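Local structure of beta-glucoside phosphorylase BglX (5VQE) at residues G401-S406 and E542-R547; C48-V53 and R73-R78. The protein probably cleaves beta-glucosides by phosphorolysis, passing the glucosyl unit to phosphate, as a phosphorylase of glycoside hydrolase family 3. One frame throughout, in Å; residues are numbered along the deposited sequence.

The two contacts lie in different parts of the chain, with centres 50 Å apart and nearest atoms about 35 Å apart, and they share no helix, strand or sheet. Interaction 2 closes in sequence before interaction 1 opens. It belongs to the N-terminal TIM-barrel-like domain, where the loop after strand 38-42 rests on helix 69-82; the strand before that helix, 61-64, carries M63 of the 2-fluoroglucose pocket. Interaction 1 sits 33 Å from the centre of the chain, in the later alpha/beta domain with its six-stranded mixed sheet, and joins the loop between strands 393-397 and 412-419 to the end of helix 534-544. Each therefore ties a loop to a helix within its own domain.

Interaction 1: residues G401-S406 and E542-R547; sequences GLLPLS and EKLMGR
L544 and L405 join the end of helix 534-544 to the loop 401-406, at one border of the alpha/beta domain that follows the barrel. The helix stops in a Schellman motif: G546 has a positive phi (81°), its N bonds K543 O, and R547, whose N returns to E542 O, also grips the E542 carboxylate side-on through NE and NH2 in a salt bridge that E441 extends. L544 O, in this last turn, is taken by the loop, receiving L405 N at 2.8 Å, the donor standing 25° out of the L544 carbonyl plane. Beside this bond the two leucine side chains run side by side in the same direction, L405 CD1 reaching L544 CB at 4.0 Å. The same first torsion in both, CG anti to the carbonyl carbon, keeps the two chains running alongside. Both touch L507 of the central sheet; L544 also meets I527 and F434, so the pair belongs to the layer between helix and sheet. L403 CD2 adds a looser touch on L544 CD2.

M545 reaches past the same bond to the carbonyl of L405. Its chain is bent at both chi2 (-52°) and chi3, which brings the CE methyl to 3.4 Å from L405 O. That same oxygen accepts from a water at 2.6 Å, and the water donates a second bond to M545 O, so a bridge links the two backbones beside the direct bond.

P404, preceded by a cis peptide, lays CB 3.7 Å from G546 N. A beta carbon on G546 would clash with P404 CB, evidence that the turn is closed tightly against the proline, whose CB also lies 3.5 Å from L544 O.

Interaction 2: residues C48-V53 and R73-R78; sequences CDPLDV and REFTQR
F75 and R78, one turn apart on helix 69-82, receive the ring of P50 from the loop that leads from strand 38-42 to strand 61-64 of the TIM-barrel-like domain. Just ahead of them, E74 serves the contact indirectly: its OE1 forms a weak, long salt bridge with R78 NH1.

F75 comes next, offering one ring face to the proline in a CH-pi contact. P50 CG lies 3.9 Å from the centroid of the F75 ring and 14° off its normal, and the two side chains cross at about a right angle. The phenyl also touches I42 of strand 38-42 and meets the ring of F67, which places it between barrel strand and loop. With an alanine in place of the phenyl, P50 CG is likely to lose its CH-pi partner and a gap to open against I42.

R78 meets P50 CG as well, the carbon standing 3.7 Å above the guanidinium plane toward its rim. The bend at chi3 (54°) turns the guanidinium to lie over the proline, with L51 CD2 at its edge, 4.1 Å from R78 NH2. The same nitrogen makes a long salt bridge of 3.4 Å to D49 OD1, the carboxylate and guanidinium planes being 38° apart. D49 OD1 is also engaged by L51 N at 3.2 Å, an Asx turn at the start of the 3-10 segment 50-53.

The arginine is thus shared by two carboxylates in a salt-bridge network, so its charge is probably compensated by both, while the close fit rests on P50 CG against two flat groups.

Interaction 1: residues G401-S406 and E542-R547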
loop_
_atom_site.group_PDB
_atom_site.type_symbol
_atom_site.label_atom_id
_atom_site.label_comp_id
_atom_site.label_asym_id
_atom_site.label_seq_id
_atom_site.Cartn_x
_atom_site.Cartn_y
_atom_site.Cartn_z
ATOM N N GLY A 401 -28.266 5.435 -25.187
ATOM C CA GLY A 401 -29.388 5.807 -24.360
ATOM C C GLY A 401 -29.402 5.218 -22.967
ATOM O O GLY A 401 -30.344 5.492 -22.216
ATOM N N LEU A 402 -28.396 4.426 -22.584
ATOM C CA LEU A 402 -28.408 3.830 -21.251
ATOM C C LEU A 402 -28.314 4.906 -20.181
ATOM O O LEU A 402 -29.175 5.011 -19.304
ATOM C CB LEU A 402 -27.257 2.837 -21.094
ATOM C CG LEU A 402 -27.482 1.683 -20.109
ATOM C CD1 LEU A 402 -26.144 1.113 -19.669
ATOM C CD2 LEU A 402 -28.291 2.083 -18.898
ATOM N N LEU A 403 -27.240 5.719 -20.233
ATOM C CA LEU A 403 -26.999 6.759 -19.250
ATOM C C LEU A 403 -27.573 8.091 -19.729
ATOM O O LEU A 403 -27.581 8.370 -20.930
ATOM C CB LEU A 403 -25.501 6.903 -18.997
ATOM C CG LEU A 403 -24.801 5.614 -18.554
ATOM C CD1 LEU A 403 -23.315 5.843 -18.304
ATOM C CD2 LEU A 403 -25.463 5.021 -17.309
ATOM N N PRO A 404 -28.084 8.934 -18.816
ATOM C CA PRO A 404 -28.200 8.651 -17.383
ATOM C C PRO A 404 -29.334 7.678 -17.063
ATOM O O PRO A 404 -30.335 7.639 -17.784
ATOM C CB PRO A 404 -28.484 10.026 -16.778
ATOM C CG PRO A 404 -29.158 10.775 -17.859
ATOM C CD PRO A 404 -28.556 10.294 -19.141
ATOM N N LEU A 405 -29.171 6.909 -15.992
ATOM C CA LEU A 405 -30.215 5.988 -15.566
ATOM C C LEU A 405 -31.446 6.752 -15.092
ATOM O O LEU A 405 -31.351 7.867 -14.563
ATOM C CB LEU A 405 -29.706 5.083 -14.449
ATOM C CG LEU A 405 -28.484 4.234 -14.791
ATOM C CD1 LEU A 405 -28.084 3.407 -13.585
ATOM C CD2 LEU A 405 -28.766 3.326 -15.985
ATOM N N SER A 406 -32.613 6.135 -15.293
ATOM C CA SER A 406 -33.880 6.690 -14.880
ATOM C C SER A 406 -34.867 5.567 -14.598
ATOM O O SER A 406 -34.987 4.649 -15.428
ATOM C CB SER A 406 -34.459 7.611 -15.949
ATOM O OG SER A 406 -35.818 7.885 -15.669
ATOM N N GLU A 542 -24.590 9.804 -8.012
ATOM C CA GLU A 542 -24.784 11.108 -8.636
ATOM C C GLU A 542 -24.479 11.050 -10.125
ATOM O O GLU A 542 -25.185 11.658 -10.936
ATOM C CB GLU A 542 -23.918 12.162 -7.944
ATOM C CG GLU A 542 -24.257 12.367 -6.483
ATOM C CD GLU A 542 -25.705 12.774 -6.283
ATOM O OE1 GLU A 542 -26.137 13.728 -6.957
ATOM O OE2 GLU A 542 -26.415 12.131 -5.478
ATOM N N LYS A 543 -23.442 10.309 -10.511
ATOM C CA LYS A 543 -23.026 10.316 -11.905
ATOM C C LYS A 543 -23.912 9.417 -12.759
ATOM O O LYS A 543 -24.207 9.745 -13.914
ATOM C CB LYS A 543 -21.560 9.904 -11.993
ATOM C CG LYS A 543 -20.621 10.963 -11.420
ATOM C CD LYS A 543 -19.240 10.399 -11.109
ATOM C CE LYS A 543 -18.419 11.366 -10.269
ATOM N NZ LYS A 543 -18.309 12.712 -10.900
ATOM N N LEU A 544 -24.346 8.282 -12.214
ATOM C CA LEU A 544 -25.264 7.425 -12.955
ATOM C C LEU A 544 -26.579 8.142 -13.230
ATOM O O LEU A 544 -27.163 7.986 -14.306
ATOM C CB LEU A 544 -25.518 6.136 -12.183
ATOM C CG LEU A 544 -24.319 5.198 -12.060
ATOM C CD1 LEU A 544 -24.656 4.038 -11.135
ATOM C CD2 LEU A 544 -23.874 4.695 -13.410
ATOM N N MET A 545 -27.053 8.936 -12.272
ATOM C CA MET A 545 -28.284 9.699 -12.430
ATOM C C MET A 545 -28.097 10.968 -13.251
ATOM O O MET A 545 -29.083 11.661 -13.518
ATOM C CB MET A 545 -28.855 10.051 -11.056
ATOM C CG MET A 545 -29.139 8.854 -10.164
ATOM S SD MET A 545 -30.154 7.596 -10.976
ATOM C CE MET A 545 -31.686 8.499 -11.214
ATOM N N GLY A 546 -26.872 11.283 -13.667
ATOM C CA GLY A 546 -26.642 12.425 -14.527
ATOM C C GLY A 546 -26.584 13.759 -13.816
ATOM O O GLY A 546 -26.598 14.798 -14.485
ATOM N N ARG A 547 -26.532 13.766 -12.486
ATOM C CA ARG A 547 -26.363 14.992 -11.722
ATOM C C ARG A 547 -24.903 15.391 -11.554
ATOM O O ARG A 547 -24.627 16.482 -11.048
ATOM C CB ARG A 547 -27.004 14.840 -10.341
ATOM C CG ARG A 547 -28.492 14.513 -10.379
ATOM C CD ARG A 547 -29.100 14.594 -8.989
ATOM N NE ARG A 547 -28.680 13.511 -8.106
ATOM C CZ ARG A 547 -29.361 12.384 -7.904
ATOM N NH1 ARG A 547 -30.514 12.163 -8.532
ATOM N NH2 ARG A 547 -28.886 11.472 -7.068
HETATM O O HOH W 1 -31.701 10.389 -14.287
#

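Interaction 2: residues C48-V53 and R73-R78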
loop_
_atom_site.group_PDB
_atom_site.type_symbol
_atom_site.label_atom_id
_atom_site.label_comp_id
_atom_site.label_asym_id
_atom_site.label_seq_id
_atom_site.Cartn_x
_atom_site.Cartn_y
_atom_site.Cartn_z
ATOM N N CYS A 48 -2.825 -10.555 23.714
ATOM C CA CYS A 48 -1.620 -10.000 23.115
ATOM C C CYS A 48 -1.249 -8.710 23.833
ATOM O O CYS A 48 -2.068 -7.792 23.940
ATOM C CB CYS A 48 -1.825 -9.739 21.621
ATOM S SG CYS A 48 -0.373 -9.093 20.765
ATOM N N ASP A 49 -0.012 -8.646 24.321
ATOM C CA ASP A 49 0.482 -7.493 25.060
ATOM C C ASP A 49 1.482 -6.745 24.187
ATOM O O ASP A 49 2.436 -7.373 23.701
ATOM C CB ASP A 49 1.131 -7.957 26.367
ATOM C CG ASP A 49 1.642 -6.809 27.222
ATOM O OD1 ASP A 49 1.462 -5.634 26.836
ATOM O OD2 ASP A 49 2.227 -7.087 28.291
ATOM N N PRO A 50 1.318 -5.438 23.939
ATOM C CA PRO A 50 2.289 -4.746 23.068
ATOM C C PRO A 50 3.713 -4.799 23.589
ATOM O O PRO A 50 4.654 -4.899 22.793
ATOM C CB PRO A 50 1.758 -3.304 23.012
ATOM C CG PRO A 50 0.838 -3.176 24.187
ATOM C CD PRO A 50 0.242 -4.534 24.381
ATOM N N LEU A 51 3.903 -4.741 24.906
ATOM C CA LEU A 51 5.243 -4.804 25.476
ATOM C C LEU A 51 5.911 -6.156 25.266
ATOM O O LEU A 51 7.076 -6.309 25.650
ATOM C CB LEU A 51 5.196 -4.478 26.974
ATOM C CG LEU A 51 5.241 -3.011 27.424
ATOM C CD1 LEU A 51 4.812 -2.030 26.345
ATOM C CD2 LEU A 51 4.386 -2.828 28.677
ATOM N N ASP A 52 5.215 -7.135 24.680
ATOM C CA ASP A 52 5.872 -8.374 24.285
ATOM C C ASP A 52 6.932 -8.147 23.219
ATOM O O ASP A 52 7.797 -9.008 23.032
ATOM C CB ASP A 52 4.852 -9.389 23.771
ATOM C CG ASP A 52 4.130 -10.110 24.890
ATOM O OD1 ASP A 52 4.280 -9.698 26.060
ATOM O OD2 ASP A 52 3.422 -11.095 24.596
ATOM N N VAL A 53 6.890 -7.017 22.508
ATOM C CA VAL A 53 7.933 -6.734 21.529
ATOM C C VAL A 53 9.285 -6.497 22.179
ATOM O O VAL A 53 10.295 -6.418 21.473
ATOM C CB VAL A 53 7.585 -5.515 20.647
ATOM C CG1 VAL A 53 6.219 -5.695 19.995
ATOM C CG2 VAL A 53 7.648 -4.211 21.436
ATOM N N ARG A 73 -3.016 5.305 20.180
ATOM C CA ARG A 73 -2.490 6.410 20.979
ATOM C C ARG A 73 -2.027 5.919 22.343
ATOM O O ARG A 73 -0.982 6.348 22.850
ATOM C CB ARG A 73 -3.547 7.510 21.140
ATOM C CG ARG A 73 -3.047 8.738 21.912
ATOM C CD ARG A 73 -4.130 9.801 22.104
ATOM N NE ARG A 73 -3.537 11.105 22.414
ATOM C CZ ARG A 73 -3.289 11.560 23.640
ATOM N NH1 ARG A 73 -3.589 10.832 24.709
ATOM N NH2 ARG A 73 -2.740 12.759 23.801
ATOM N N GLU A 74 -2.798 5.024 22.955
ATOM C CA GLU A 74 -2.397 4.451 24.231
ATOM C C GLU A 74 -1.149 3.590 24.068
ATOM O O GLU A 74 -0.229 3.656 24.893
ATOM C CB GLU A 74 -3.558 3.636 24.810
ATOM C CG GLU A 74 -3.306 3.058 26.184
ATOM C CD GLU A 74 -4.309 1.976 26.534
ATOM O OE1 GLU A 74 -3.885 0.835 26.810
ATOM O OE2 GLU A 74 -5.523 2.271 26.514
ATOM N N PHE A 75 -1.091 2.796 22.998
ATOM C CA PHE A 75 0.089 1.971 22.758
ATOM C C PHE A 75 1.341 2.826 22.589
ATOM O O PHE A 75 2.409 2.479 23.104
ATOM C CB PHE A 75 -0.126 1.091 21.530
ATOM C CG PHE A 75 -0.958 -0.143 21.784
ATOM C CD1 PHE A 75 -1.625 -0.333 22.983
ATOM C CD2 PHE A 75 -1.067 -1.118 20.809
ATOM C CE1 PHE A 75 -2.383 -1.471 23.196
ATOM C CE2 PHE A 75 -1.823 -2.257 21.021
ATOM C CZ PHE A 75 -2.480 -2.433 22.211
ATOM N N THR A 76 1.239 3.944 21.863
ATOM C CA THR A 76 2.412 4.791 21.672
ATOM C C THR A 76 2.959 5.279 23.008
ATOM O O THR A 76 4.175 5.267 23.233
ATOM C CB THR A 76 2.070 5.980 20.776
ATOM O OG1 THR A 76 1.761 5.512 19.461
ATOM C CG2 THR A 76 3.245 6.965 20.702
ATOM N N GLN A 77 2.075 5.730 23.900
ATOM C CA GLN A 77 2.519 6.208 25.204
ATOM C C GLN A 77 3.210 5.098 25.978
ATOM O O GLN A 77 4.314 5.278 26.508
ATOM C CB GLN A 77 1.323 6.750 25.990
ATOM C CG GLN A 77 0.798 8.076 25.468
ATOM C CD GLN A 77 -0.498 8.490 26.143
ATOM O OE1 GLN A 77 -1.519 7.813 26.017
ATOM N NE2 GLN A 77 -0.460 9.601 26.871
ATOM N N ARG A 78 2.573 3.934 26.045
ATOM C CA ARG A 78 3.142 2.822 26.791
ATOM C C ARG A 78 4.475 2.387 26.197
ATOM O O ARG A 78 5.462 2.200 26.920
ATOM C CB ARG A 78 2.154 1.668 26.800
ATOM C CG ARG A 78 0.854 1.995 27.520
ATOM C CD ARG A 78 -0.145 0.893 27.303
ATOM N NE ARG A 78 0.394 -0.403 27.688
ATOM C CZ ARG A 78 -0.260 -1.551 27.557
ATOM N NH1 ARG A 78 -1.486 -1.570 27.042
ATOM N NH2 ARG A 78 0.316 -2.681 27.941
#